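Local coordinates for protein spectinomycin phosphotransferase (Legionella pneumophila, PDB 3I1A) that transfers a phosphate group to the antibiotic spectinomycin, acting as a resistance factor of the aminoglycoside phosphotransferase family, at residues Ile12-Val17 with Gln90-Phe95; Leu63-Leu68 with Ile135-Gln140; Gln111-Lys116 with Gly216-Gly221; Ala237-Asp242 with Glu265-Ile270; Glu287-Tyr292 with Lys314-Pro319. One frame throughout, in Å; residues are numbered along the deposited sequence.

Contact 1. Residues Ile12-Val17 with Gln90-Phe95; sequences IELLKV and QQLKHF
Leu-14, on helix 10-19, meets Leu-92 and Phe-95 at the tip of a beta hairpin across a wide backbone gap, the nearest CA atoms being those of Leu-14 and Gln-90 at 9.4 Å. Side chains bridge it. CD2 of Leu-14 touches CD1 of Leu-92 at 4.0 Å, methyl against methyl, where the two chains meet at a slant. The other branch of Leu-14 goes to the aromatic ring: CD1 lies 4.5 Å from Phe-95 CZ, at the ring edge and near its plane. Phe-95 gets there by a first torsion of 67°, which sets CG between its backbone N and carbonyl carbon and swings the ring end toward the helix. Leu-14 and Leu-92 both touch Ile-97 as well, which places the contact where helix 10-19 packs against the five-stranded antiparallel sheet of the kinase-like N-terminal lobe, beside strand 90-91, one of its two edge strands. The hairpin end is closed by a backbone bond from Leu-92 N to Phe-95 O of 2.8 Å. Gln-91 curls back over the turn, its NE2 giving a nearly straight bond (170°) to Leu-92 O at 2.9 Å and another to Gly-56 O. Another edge atom of the Phe-95 ring, CD2, stands 3.6 Å above the plane of the neighbouring His-94 ring, over its centre.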
# COMPACT_ATOMS: atom_id res chain seq x y z
N ILE A 12 3.08 -0.01 -30.55
CA ILE A 12 2.59 -1.03 -31.44
C ILE A 12 3.76 -1.89 -31.82
O ILE A 12 3.70 -3.11 -31.64
CB ILE A 12 1.94 -0.44 -32.71
CG1 ILE A 12 0.69 0.35 -32.33
CG2 ILE A 12 1.59 -1.57 -33.67
CD1 ILE A 12 0.03 1.04 -33.50
N GLU A 13 4.84 -1.28 -32.30
CA GLU A 13 6.02 -2.05 -32.67
C GLU A 13 6.60 -2.82 -31.50
O GLU A 13 6.93 -3.99 -31.64
CB GLU A 13 7.13 -1.14 -33.24
CG GLU A 13 8.48 -1.89 -33.46
CD GLU A 13 9.62 -0.99 -33.99
OE1 GLU A 13 9.46 -0.38 -35.08
OE2 GLU A 13 10.69 -0.90 -33.32
N LEU A 14 6.75 -2.17 -30.35
CA LEU A 14 7.33 -2.84 -29.20
C LEU A 14 6.51 -4.01 -28.66
O LEU A 14 7.07 -5.05 -28.27
CB LEU A 14 7.58 -1.82 -28.08
CG LEU A 14 8.65 -0.80 -28.47
CD1 LEU A 14 8.62 0.39 -27.52
CD2 LEU A 14 10.00 -1.46 -28.46
N LEU A 15 5.19 -3.86 -28.60
CA LEU A 15 4.39 -4.96 -28.11
C LEU A 15 4.43 -6.12 -29.12
O LEU A 15 4.43 -7.29 -28.72
CB LEU A 15 2.95 -4.50 -27.83
CG LEU A 15 2.93 -3.55 -26.60
CD1 LEU A 15 1.52 -3.05 -26.34
CD2 LEU A 15 3.43 -4.29 -25.38
N LYS A 16 4.49 -5.83 -30.41
CA LYS A 16 4.55 -6.93 -31.37
C LYS A 16 5.88 -7.67 -31.23
O LYS A 16 5.91 -8.89 -31.07
CB LYS A 16 4.42 -6.42 -32.81
CG LYS A 16 4.40 -7.55 -33.85
CD LYS A 16 3.34 -8.57 -33.51
CE LYS A 16 3.21 -9.66 -34.59
NZ LYS A 16 2.42 -9.18 -35.75
N VAL A 17 6.97 -6.92 -31.29
CA VAL A 17 8.31 -7.50 -31.19
C VAL A 17 8.57 -8.31 -29.93
O VAL A 17 8.97 -9.47 -30.00
CB VAL A 17 9.37 -6.37 -31.32
CG1 VAL A 17 10.76 -6.87 -30.93
CG2 VAL A 17 9.39 -5.84 -32.74
N GLN A 90 10.02 -6.31 -20.15
CA GLN A 90 11.02 -6.17 -21.20
C GLN A 90 11.99 -5.04 -20.87
O GLN A 90 11.60 -3.87 -20.72
CB GLN A 90 10.35 -5.86 -22.53
CG GLN A 90 11.35 -5.84 -23.69
CD GLN A 90 11.97 -7.22 -23.90
OE1 GLN A 90 11.26 -8.22 -23.97
NE2 GLN A 90 13.29 -7.27 -24.01
N GLN A 91 13.26 -5.37 -20.74
CA GLN A 91 14.25 -4.34 -20.45
C GLN A 91 14.78 -3.79 -21.76
O GLN A 91 15.34 -4.53 -22.56
CB GLN A 91 15.45 -4.89 -19.69
CG GLN A 91 16.49 -3.82 -19.38
CD GLN A 91 15.99 -2.77 -18.41
OE1 GLN A 91 15.72 -3.07 -17.24
NE2 GLN A 91 15.88 -1.52 -18.87
N LEU A 92 14.63 -2.50 -22.00
CA LEU A 92 15.17 -1.95 -23.22
C LEU A 92 16.41 -1.17 -22.81
O LEU A 92 16.79 -1.18 -21.65
CB LEU A 92 14.15 -1.05 -23.92
CG LEU A 92 12.94 -1.87 -24.40
CD1 LEU A 92 11.88 -0.95 -24.96
CD2 LEU A 92 13.39 -2.87 -25.44
N LYS A 93 17.02 -0.48 -23.75
CA LYS A 93 18.24 0.23 -23.42
C LYS A 93 18.15 1.20 -22.26
O LYS A 93 18.98 1.15 -21.34
CB LYS A 93 18.74 0.99 -24.64
CG LYS A 93 20.06 1.67 -24.34
CD LYS A 93 20.58 2.37 -25.56
CE LYS A 93 21.89 3.03 -25.21
NZ LYS A 93 22.91 2.05 -24.78
N HIS A 94 17.18 2.09 -22.28
CA HIS A 94 17.09 3.06 -21.20
C HIS A 94 15.80 3.04 -20.41
O HIS A 94 15.61 3.88 -19.54
CB HIS A 94 17.35 4.45 -21.76
CG HIS A 94 16.52 4.79 -22.95
ND1 HIS A 94 16.40 3.94 -24.03
CD2 HIS A 94 15.74 5.86 -23.22
CE1 HIS A 94 15.57 4.47 -24.92
NE2 HIS A 94 15.17 5.64 -24.45
N PHE A 95 14.90 2.10 -20.70
CA PHE A 95 13.66 2.00 -19.95
C PHE A 95 13.12 0.59 -20.02
O PHE A 95 13.61 -0.24 -20.80
CB PHE A 95 12.63 3.03 -20.43
CG PHE A 95 12.12 2.80 -21.82
CD1 PHE A 95 10.96 2.06 -22.04
CD2 PHE A 95 12.79 3.33 -22.92
CE1 PHE A 95 10.48 1.84 -23.34
CE2 PHE A 95 12.32 3.11 -24.22
CZ PHE A 95 11.16 2.36 -24.42

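Contact 2. Residues Leu63-Leu68 with Ile135-Gln140; sequences LSIIRL and ISIQQQ
Ile-137 is the single knob of this contact, its side chain seated among Ser-64, Ile-65, Arg-67 and Leu-68 of helix 61-71. The apolar part comes first: CG2 of Ile-137 presses on CD1 of Ile-65 at 3.6 Å, while its CD1 reaches CD2 of Leu-68 at 4.3 Å. Polar groups supply the other walls without bonding across. CD1 of Ile-137 abuts NH2 of Arg-67 at 3.4 Å, at the edge of the guanidinium and near its plane; from a CG opposite the backbone N, the arginine chain bends at chi2 and chi3, which brings that edge to the knob, and a long, weak ion pair links its NE to Asp-71. Ser-64 OG lies 3.5 Å from Ile-137 CG1 in one of two modelled conformers, so this touch is less certain. The geometry is that of knobs-into-holes helix packing, here between helix 61-71, which by its place in the chain probably corresponds to helix C of protein kinases, and the short helix 135-138.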
# COMPACT_ATOMS: atom_id res chain seq x y z
N LEU A 63 9.18 -5.89 -9.29
CA LEU A 63 9.30 -6.98 -10.25
C LEU A 63 9.98 -8.20 -9.66
O LEU A 63 9.62 -9.33 -9.98
CB LEU A 63 10.02 -6.49 -11.52
CG LEU A 63 9.23 -5.38 -12.23
CD1 LEU A 63 10.09 -4.75 -13.32
CD2 LEU A 63 7.96 -5.95 -12.83
N SER A 64 10.97 -7.99 -8.80
CA SER A 64 11.67 -9.10 -8.17
C SER A 64 10.71 -9.89 -7.28
O SER A 64 10.69 -11.12 -7.30
CB SER A 64 12.82 -8.59 -7.32
OG SER A 64 13.49 -9.67 -6.67
N ILE A 65 9.92 -9.18 -6.50
CA ILE A 65 8.98 -9.84 -5.60
C ILE A 65 7.82 -10.49 -6.34
O ILE A 65 7.41 -11.58 -5.97
CB ILE A 65 8.48 -8.86 -4.52
CG1 ILE A 65 9.66 -8.48 -3.63
CG2 ILE A 65 7.37 -9.50 -3.68
CD1 ILE A 65 10.38 -9.69 -3.01
N ILE A 66 7.32 -9.82 -7.38
CA ILE A 66 6.22 -10.35 -8.18
C ILE A 66 6.68 -11.66 -8.80
O ILE A 66 5.93 -12.63 -8.84
CB ILE A 66 5.81 -9.36 -9.33
CG1 ILE A 66 5.10 -8.14 -8.74
CG2 ILE A 66 4.92 -10.06 -10.34
CD1 ILE A 66 3.86 -8.47 -7.97
N ARG A 67 7.93 -11.68 -9.28
CA ARG A 67 8.47 -12.91 -9.88
C ARG A 67 8.59 -14.01 -8.82
O ARG A 67 8.21 -15.16 -9.05
CB ARG A 67 9.84 -12.65 -10.51
CG ARG A 67 10.42 -13.91 -11.14
CD ARG A 67 11.91 -13.98 -11.00
NE ARG A 67 12.35 -14.67 -9.78
CZ ARG A 67 12.75 -14.06 -8.66
NH1 ARG A 67 12.76 -12.73 -8.57
NH2 ARG A 67 13.15 -14.80 -7.63
N LEU A 68 9.11 -13.66 -7.64
CA LEU A 68 9.25 -14.66 -6.59
C LEU A 68 7.89 -15.27 -6.22
O LEU A 68 7.77 -16.48 -6.10
CB LEU A 68 9.90 -14.04 -5.35
CG LEU A 68 9.99 -14.90 -4.08
CD1 LEU A 68 10.84 -16.12 -4.33
CD2 LEU A 68 10.59 -14.07 -2.96
N ILE A 135 18.51 -15.00 -0.35
CA ILE A 135 19.32 -13.96 0.23
C ILE A 135 19.52 -12.76 -0.70
O ILE A 135 19.50 -11.63 -0.24
CB ILE A 135 20.68 -14.50 0.69
CG1 ILE A 135 20.47 -15.52 1.81
CG2 ILE A 135 21.55 -13.36 1.22
CD1 ILE A 135 19.84 -14.92 3.07
N SER A 136 19.69 -13.01 -2.00
CA SER A 136 19.90 -11.93 -2.96
C SER A 136 18.73 -10.96 -2.91
O SER A 136 18.92 -9.74 -3.00
CB SER A 136 20.04 -12.47 -4.40
OG SER A 136 18.86 -13.13 -4.84
N ILE A 137 17.53 -11.49 -2.75
CA ILE A 137 16.35 -10.64 -2.67
C ILE A 137 16.21 -10.02 -1.28
O ILE A 137 15.76 -8.89 -1.16
CB ILE A 137 15.09 -11.44 -3.06
CG1 ILE A 137 15.24 -11.86 -4.53
CG2 ILE A 137 13.81 -10.59 -2.83
CD1 ILE A 137 14.17 -12.82 -5.04
N GLN A 138 16.59 -10.75 -0.23
CA GLN A 138 16.51 -10.19 1.13
C GLN A 138 17.34 -8.90 1.19
O GLN A 138 16.97 -7.93 1.85
CB GLN A 138 17.05 -11.17 2.18
CG GLN A 138 16.11 -12.35 2.46
CD GLN A 138 16.57 -13.22 3.62
OE1 GLN A 138 17.02 -12.71 4.66
NE2 GLN A 138 16.42 -14.54 3.47
N GLN A 139 18.47 -8.90 0.47
CA GLN A 139 19.38 -7.75 0.45
C GLN A 139 18.76 -6.56 -0.25
O GLN A 139 19.19 -5.42 -0.04
CB GLN A 139 20.70 -8.15 -0.21
CG GLN A 139 21.51 -9.16 0.62
CD GLN A 139 22.70 -9.76 -0.14
OE1 GLN A 139 23.64 -10.28 0.48
NE2 GLN A 139 22.67 -9.71 -1.47
N GLN A 140 17.74 -6.81 -1.07
CA GLN A 140 17.03 -5.76 -1.81
C GLN A 140 15.80 -5.24 -1.08
O GLN A 140 15.26 -4.19 -1.44
CB GLN A 140 16.60 -6.29 -3.18
CG GLN A 140 17.70 -6.93 -3.98
CD GLN A 140 18.80 -5.97 -4.34
OE1 GLN A 140 19.45 -5.37 -3.47
NE2 GLN A 140 19.03 -5.81 -5.64

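Contact 3. Residues Gln111-Lys116 with Gly216-Gly221; sequences QNLTGK and GNVLVG
Val-220, on strand 218-220, takes Gln-111 and Leu-113 on its two methyl branches. Its CB starts 3.7 Å from OE1 of Gln-111. From there CG1, opposite the backbone N (chi1 175°), comes closest to that same oxygen, at 3.3 Å, so the amide oxygen of Gln-111 rests on the CB–CG1 side of the valine. CG2 faces mainly Leu-113 and meets its CD2 at 3.7 Å. Gln-111 reaches over with its chain extended and lies at about a right angle to the valine, while also touching Pro-106, whose backbone is hydrogen-bonded to that of Val-220. CD2 of Leu-113 continues to CG1 of Val-218 at 4.3 Å, and the same leucine side chain also touches Trp-118 and Leu-121 of helix 115-129. The helix begins here: Thr-114 is its N-cap, OG1 capping a backbone N of the first turn, and the reciprocal bond from Thr-114 N to Gln-117 OE1 is consistent with a capping box. Strand 218-220 pairs with 226-228, and this hairpin is flanked by Asn-217 and Asp-230, both magnesium ligands in another structure of the protein. With Leu-113, Val-218 and Val-220 buried and only an amide oxygen facing methyls, the contact is held by dispersion and shape; its orientation probably owes more to the backbone hydrogen bonds of the strand, such as that between Val-220 and Pro-106.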
# COMPACT_ATOMS: atom_id res chain seq x y z
N GLN A 111 -16.63 -3.06 -2.79
CA GLN A 111 -17.38 -4.30 -2.64
C GLN A 111 -16.82 -5.09 -1.46
O GLN A 111 -15.73 -5.64 -1.55
CB GLN A 111 -17.26 -5.12 -3.92
CG GLN A 111 -17.97 -6.45 -3.89
CD GLN A 111 -17.96 -7.12 -5.25
OE1 GLN A 111 -17.47 -8.24 -5.41
NE2 GLN A 111 -18.50 -6.43 -6.24
N ASN A 112 -17.57 -5.16 -0.37
CA ASN A 112 -17.09 -5.90 0.79
C ASN A 112 -16.86 -7.38 0.50
O ASN A 112 -17.62 -8.01 -0.23
CB ASN A 112 -18.08 -5.76 1.94
CG ASN A 112 -18.33 -4.32 2.28
OD1 ASN A 112 -17.40 -3.53 2.38
ND2 ASN A 112 -19.60 -3.97 2.44
N LEU A 113 -15.79 -7.92 1.08
CA LEU A 113 -15.44 -9.32 0.88
C LEU A 113 -16.48 -10.28 1.48
O LEU A 113 -17.05 -10.00 2.53
CB LEU A 113 -14.09 -9.63 1.52
CG LEU A 113 -12.87 -8.83 1.07
CD1 LEU A 113 -11.61 -9.51 1.60
CD2 LEU A 113 -12.82 -8.72 -0.44
N THR A 114 -16.71 -11.39 0.78
CA THR A 114 -17.62 -12.42 1.26
C THR A 114 -16.81 -13.24 2.29
O THR A 114 -15.60 -13.10 2.40
CB THR A 114 -18.03 -13.36 0.13
OG1 THR A 114 -16.87 -14.02 -0.40
CG2 THR A 114 -18.73 -12.60 -0.98
N GLY A 115 -17.49 -14.11 3.04
CA GLY A 115 -16.78 -14.92 4.01
C GLY A 115 -15.75 -15.78 3.31
O GLY A 115 -14.62 -15.95 3.79
N LYS A 116 -16.14 -16.33 2.17
CA LYS A 116 -15.24 -17.17 1.39
C LYS A 116 -13.99 -16.39 0.98
O LYS A 116 -12.85 -16.89 1.08
CB LYS A 116 -15.99 -17.70 0.17
CG LYS A 116 -15.20 -18.65 -0.70
CD LYS A 116 -16.11 -19.28 -1.74
CE LYS A 116 -15.40 -20.37 -2.52
NZ LYS A 116 -16.31 -20.89 -3.57
N GLY A 216 -8.34 -1.16 0.15
CA GLY A 216 -8.13 -0.60 -1.16
C GLY A 216 -7.17 -1.41 -2.00
O GLY A 216 -7.14 -1.27 -3.22
N ASN A 217 -6.37 -2.25 -1.35
CA ASN A 217 -5.40 -3.07 -2.07
C ASN A 217 -5.80 -4.52 -2.32
O ASN A 217 -4.98 -5.38 -2.69
CB ASN A 217 -4.04 -2.95 -1.40
CG ASN A 217 -3.41 -1.60 -1.70
OD1 ASN A 217 -3.64 -1.04 -2.78
ND2 ASN A 217 -2.62 -1.07 -0.78
N VAL A 218 -7.08 -4.81 -2.12
CA VAL A 218 -7.59 -6.12 -2.45
C VAL A 218 -8.68 -5.89 -3.50
O VAL A 218 -9.60 -5.11 -3.27
CB VAL A 218 -8.24 -6.84 -1.26
CG1 VAL A 218 -8.79 -8.18 -1.73
CG2 VAL A 218 -7.23 -7.07 -0.16
N LEU A 219 -8.57 -6.56 -4.65
CA LEU A 219 -9.59 -6.43 -5.69
C LEU A 219 -10.34 -7.75 -5.74
O LEU A 219 -9.77 -8.80 -5.47
CB LEU A 219 -8.96 -6.17 -7.05
CG LEU A 219 -8.08 -4.92 -7.17
CD1 LEU A 219 -7.66 -4.75 -8.60
CD2 LEU A 219 -8.85 -3.71 -6.72
N VAL A 220 -11.62 -7.69 -6.08
CA VAL A 220 -12.43 -8.90 -6.20
C VAL A 220 -12.63 -9.05 -7.69
O VAL A 220 -13.34 -8.25 -8.31
CB VAL A 220 -13.79 -8.75 -5.51
CG1 VAL A 220 -14.64 -9.99 -5.76
CG2 VAL A 220 -13.59 -8.53 -4.03
N GLY A 221 -12.01 -10.05 -8.29
CA GLY A 221 -12.12 -10.17 -9.73
C GLY A 221 -12.79 -11.37 -10.32
O GLY A 221 -13.83 -11.82 -9.84

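Contact 4. Residues Ala237-Asp242 with Glu265-Ile270; sequences APKERD and EGYGEI
Lys-239 lays its aliphatic chain across the hydroxyl end of Tyr-267, the close side of the contact: Tyr-267 OH sits 3.6 Å from Lys-239 CD. The lysine CG stands between the backbone N and the carbonyl carbon (chi1 63°), which carries the chain across the hydroxyl. Tyr-267 is buried, and its hydroxyl is satisfied by a hydrogen bond with ND1 of His-129, whose NE2 pairs with OD2 of Asp-242; this histidine of helix 115-129 thereby ties the segments together. Gly-268 (phi 82°) then turns the chain, bringing Glu-269 O to the edge of the tyrosine ring. The contact joins the turn into helix 240-243, after strand 235-237, to the C-terminal end of helix 257-267 in the C-terminal lobe, away from the nucleotide and magnesium sites. The partly exposed side is looser: Lys-239 CE only grazes Glu-269 CG at 4.2 Å, and Lys-239 NZ stays 6.0 Å from Glu-269 OE2, which accepts from Asn-271 N. NZ bends away to Glu-240 OE2, a 2.9 Å salt bridge on the syn side, 25° out of the carboxylate plane, and also bonds Asn-271 O. Charge is thus paired beside the interface, and polar cohesion across it probably runs through His-129.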
# COMPACT_ATOMS: atom_id res chain seq x y z
N ALA A 237 9.55 -7.83 7.75
CA ALA A 237 9.16 -7.30 9.03
C ALA A 237 8.34 -8.38 9.72
O ALA A 237 8.06 -9.43 9.12
CB ALA A 237 8.30 -6.05 8.78
N PRO A 238 7.99 -8.18 11.00
CA PRO A 238 7.17 -9.14 11.73
C PRO A 238 5.85 -9.24 10.98
O PRO A 238 5.38 -8.24 10.42
CB PRO A 238 6.97 -8.46 13.09
CG PRO A 238 8.25 -7.69 13.26
CD PRO A 238 8.42 -7.07 11.87
N LYS A 239 5.24 -10.42 10.99
CA LYS A 239 3.98 -10.64 10.28
C LYS A 239 2.90 -9.65 10.67
O LYS A 239 1.99 -9.38 9.87
CB LYS A 239 3.47 -12.07 10.55
CG LYS A 239 3.12 -12.39 12.02
CD LYS A 239 2.59 -13.83 12.13
CE LYS A 239 2.06 -14.14 13.54
NZ LYS A 239 3.08 -14.03 14.62
N GLU A 240 2.99 -9.11 11.89
CA GLU A 240 2.00 -8.16 12.36
C GLU A 240 1.95 -6.87 11.52
O GLU A 240 0.95 -6.15 11.56
CB GLU A 240 2.25 -7.86 13.86
CG GLU A 240 1.93 -9.06 14.80
CD GLU A 240 2.94 -10.21 14.77
OE1 GLU A 240 4.07 -10.04 14.26
OE2 GLU A 240 2.59 -11.29 15.27
N ARG A 241 3.00 -6.61 10.76
CA ARG A 241 3.03 -5.46 9.84
C ARG A 241 1.82 -5.56 8.89
O ARG A 241 1.22 -4.54 8.50
CB ARG A 241 4.31 -5.52 9.02
CG ARG A 241 4.31 -4.67 7.75
CD ARG A 241 4.47 -3.20 8.06
NE ARG A 241 3.18 -2.59 8.38
CZ ARG A 241 3.03 -1.28 8.55
NH1 ARG A 241 4.08 -0.47 8.42
NH2 ARG A 241 1.83 -0.79 8.87
N ASP A 242 1.50 -6.79 8.48
CA ASP A 242 0.34 -7.00 7.63
C ASP A 242 -0.92 -7.36 8.43
O ASP A 242 -2.04 -6.92 8.10
CB ASP A 242 0.60 -8.12 6.60
CG ASP A 242 1.53 -7.70 5.49
OD1 ASP A 242 1.77 -6.48 5.33
OD2 ASP A 242 2.01 -8.58 4.76
N GLU A 265 -9.47 -18.10 10.02
CA GLU A 265 -9.76 -19.48 9.67
C GLU A 265 -8.90 -19.82 8.43
O GLU A 265 -8.44 -20.95 8.26
CB GLU A 265 -11.24 -19.66 9.33
CG GLU A 265 -11.58 -21.13 9.10
CD GLU A 265 -13.05 -21.36 8.81
OE1 GLU A 265 -13.88 -20.66 9.43
OE2 GLU A 265 -13.36 -22.24 7.97
N GLY A 266 -8.65 -18.83 7.57
CA GLY A 266 -7.84 -19.07 6.40
C GLY A 266 -6.34 -18.95 6.67
O GLY A 266 -5.55 -19.71 6.14
N TYR A 267 -5.97 -17.98 7.49
CA TYR A 267 -4.56 -17.74 7.81
C TYR A 267 -3.98 -18.87 8.68
O TYR A 267 -2.81 -19.24 8.55
CB TYR A 267 -4.46 -16.39 8.52
CG TYR A 267 -3.04 -15.86 8.64
CD1 TYR A 267 -2.39 -15.28 7.55
CD2 TYR A 267 -2.36 -15.95 9.85
CE1 TYR A 267 -1.06 -14.81 7.68
CE2 TYR A 267 -1.06 -15.49 9.99
CZ TYR A 267 -0.41 -14.93 8.89
OH TYR A 267 0.91 -14.54 9.03
N GLY A 268 -4.81 -19.39 9.58
CA GLY A 268 -4.40 -20.49 10.44
C GLY A 268 -3.62 -20.18 11.68
O GLY A 268 -3.95 -20.65 12.76
N GLU A 269 -2.56 -19.39 11.53
CA GLU A 269 -1.71 -19.02 12.66
C GLU A 269 -2.37 -17.98 13.55
O GLU A 269 -2.53 -16.82 13.17
CB GLU A 269 -0.37 -18.48 12.15
CG GLU A 269 0.58 -18.11 13.28
CD GLU A 269 0.79 -19.28 14.20
OE1 GLU A 269 1.48 -20.24 13.80
OE2 GLU A 269 0.25 -19.26 15.32
N ILE A 270 -2.77 -18.40 14.75
CA ILE A 270 -3.43 -17.48 15.67
C ILE A 270 -2.54 -16.90 16.75
O ILE A 270 -3.02 -16.16 17.61
CB ILE A 270 -4.67 -18.12 16.33
CG1 ILE A 270 -4.33 -19.53 16.82
CG2 ILE A 270 -5.82 -18.12 15.35
CD1 ILE A 270 -5.38 -20.12 17.73

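Contact 5. Residues Glu287-Tyr292 with Lys314-Pro319; sequences EDIAVY and KEMFDP
Met-316 leaves its backbone with CG beside the N (chi1 -59°), runs on extended and then bends at its last torsion (-47°), which sets SD against Asp-288 and turns CE toward Ile-289. The sulfur lies 3.8 Å from CB of Asp-288, meeting the methylene and not the carboxylate, whose OD2 is engaged by the hydroxyl of Tyr-312. The terminal methyl CE packs on CG1 of Ile-289 at 3.6 Å, the two chains meeting at a slant. Ile-289 goes on past the methionine, CD1 approaching Phe-317 CZ at 4.4 Å. That phenylalanine is surrounded: Lys-314 O lies at its edge in the ring plane, Phe-177 meets it edge-to-face, and Ala-184 and Ile-185 of helix 182-198 touch it. Met-316 and Phe-317 occupy the central positions of a type I turn from Glu-315 to Asp-318, closed by Asp-318 N to Glu-315 O at 3.0 Å, and both of these consecutive residues reach helix 274-297. The methionine's backbone is also hydrogen-bonded to Val-323. Ile-289 further touches Val-154 and Leu-188, from two more helices. Such convergence of side chains from several helices and the turn at the end of helix 303-315 on one buried isoleucine is the interior of a helical bundle, here in the C-terminal lobe of this kinase-like enzyme.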
# COMPACT_ATOMS: atom_id res chain seq x y z
N GLU A 287 2.24 8.05 11.27
CA GLU A 287 2.81 8.30 9.95
C GLU A 287 1.88 9.20 9.12
O GLU A 287 2.32 10.14 8.48
CB GLU A 287 3.05 6.95 9.22
CG GLU A 287 4.45 6.38 9.40
CD GLU A 287 4.54 4.86 9.23
OE1 GLU A 287 3.93 4.33 8.28
OE2 GLU A 287 5.24 4.21 10.05
N ASP A 288 0.59 8.89 9.15
CA ASP A 288 -0.42 9.68 8.43
C ASP A 288 -0.61 11.07 9.07
O ASP A 288 -0.85 12.05 8.37
CB ASP A 288 -1.78 8.97 8.40
CG ASP A 288 -1.87 7.90 7.31
OD1 ASP A 288 -1.03 7.89 6.40
OD2 ASP A 288 -2.82 7.09 7.36
N ILE A 289 -0.52 11.18 10.39
CA ILE A 289 -0.71 12.49 11.02
C ILE A 289 0.45 13.37 10.55
O ILE A 289 0.30 14.57 10.30
CB ILE A 289 -0.73 12.39 12.59
CG1 ILE A 289 -2.06 11.78 13.04
CG2 ILE A 289 -0.60 13.78 13.22
CD1 ILE A 289 -2.13 11.42 14.52
N ALA A 290 1.63 12.77 10.44
CA ALA A 290 2.80 13.51 10.02
C ALA A 290 2.67 14.01 8.58
O ALA A 290 2.96 15.16 8.29
CB ALA A 290 4.07 12.64 10.18
N VAL A 291 2.25 13.11 7.69
CA VAL A 291 2.11 13.43 6.28
C VAL A 291 0.96 14.39 5.98
O VAL A 291 1.17 15.46 5.36
CB VAL A 291 1.95 12.12 5.44
CG1 VAL A 291 1.57 12.45 4.02
CG2 VAL A 291 3.27 11.32 5.46
N TYR A 292 -0.24 14.06 6.43
CA TYR A 292 -1.38 14.93 6.16
C TYR A 292 -1.35 16.17 7.05
O TYR A 292 -1.74 17.26 6.62
CB TYR A 292 -2.68 14.14 6.28
CG TYR A 292 -2.72 13.01 5.26
CD1 TYR A 292 -2.14 11.77 5.53
CD2 TYR A 292 -3.31 13.19 4.02
CE1 TYR A 292 -2.14 10.75 4.59
CE2 TYR A 292 -3.32 12.17 3.06
CZ TYR A 292 -2.73 10.96 3.36
OH TYR A 292 -2.74 9.95 2.42
N LYS A 314 -9.30 13.96 9.54
CA LYS A 314 -10.39 13.90 10.52
C LYS A 314 -11.10 12.57 10.60
O LYS A 314 -11.52 12.15 11.69
CB LYS A 314 -11.40 15.01 10.24
CG LYS A 314 -10.81 16.38 10.53
CD LYS A 314 -11.84 17.50 10.51
CE LYS A 314 -12.30 17.83 9.11
NZ LYS A 314 -13.24 19.00 9.15
N GLU A 315 -11.24 11.92 9.46
CA GLU A 315 -11.91 10.63 9.41
C GLU A 315 -11.23 9.61 10.30
O GLU A 315 -11.90 8.69 10.80
CB GLU A 315 -11.95 10.11 7.99
CG GLU A 315 -12.97 10.82 7.13
CD GLU A 315 -13.09 10.20 5.76
OE1 GLU A 315 -14.13 10.41 5.11
OE2 GLU A 315 -12.13 9.49 5.35
N MET A 316 -9.92 9.74 10.49
CA MET A 316 -9.19 8.77 11.34
C MET A 316 -9.74 8.75 12.75
O MET A 316 -9.61 7.74 13.47
CB MET A 316 -7.70 9.11 11.40
CG MET A 316 -7.02 9.13 10.03
SD MET A 316 -5.22 9.31 10.05
CE MET A 316 -4.99 10.70 11.24
N PHE A 317 -10.35 9.86 13.16
CA PHE A 317 -10.91 9.98 14.51
C PHE A 317 -12.40 9.67 14.62
O PHE A 317 -13.00 9.83 15.69
CB PHE A 317 -10.61 11.39 15.06
CG PHE A 317 -9.15 11.70 15.16
CD1 PHE A 317 -8.44 12.13 14.03
CD2 PHE A 317 -8.46 11.50 16.36
CE1 PHE A 317 -7.06 12.35 14.10
CE2 PHE A 317 -7.07 11.72 16.44
CZ PHE A 317 -6.37 12.14 15.31
N ASP A 318 -13.01 9.22 13.52
CA ASP A 318 -14.44 8.90 13.56
C ASP A 318 -14.75 7.59 14.29
O ASP A 318 -13.87 6.76 14.52
CB ASP A 318 -15.01 8.81 12.14
CG ASP A 318 -15.26 10.18 11.50
OD1 ASP A 318 -15.40 11.17 12.24
OD2 ASP A 318 -15.34 10.24 10.26
N PRO A 319 -16.02 7.41 14.69
CA PRO A 319 -16.42 6.19 15.40
C PRO A 319 -16.03 4.95 14.61
O PRO A 319 -16.31 4.84 13.42
CB PRO A 319 -17.94 6.33 15.50
CG PRO A 319 -18.13 7.79 15.61
CD PRO A 319 -17.16 8.33 14.56

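Contact 2 crosses both contact 1 and contact 3 along the chain, while contact 1 closes before contact 3 opens; contacts 4 and 5 follow in series. Contact 1 sits at the N-terminal sheet and contact 5 in the C-terminal helices, on opposite sides of the chain's centre, their centres about 42 Å apart. Contact 2 joins helix 61-71 to helix 135-138, and contact 3 holds the start of helix 115-129, about 27 Å away between centres. Helix 257-267 of contact 4 is followed directly by helix 274-297 of contact 5; the nearest atoms of contacts 4 and 5 lie about 5 Å apart. No two contacts touch, so they fasten separate places in the two-lobed enzyme, contact 3 beside the nucleotide and magnesium site.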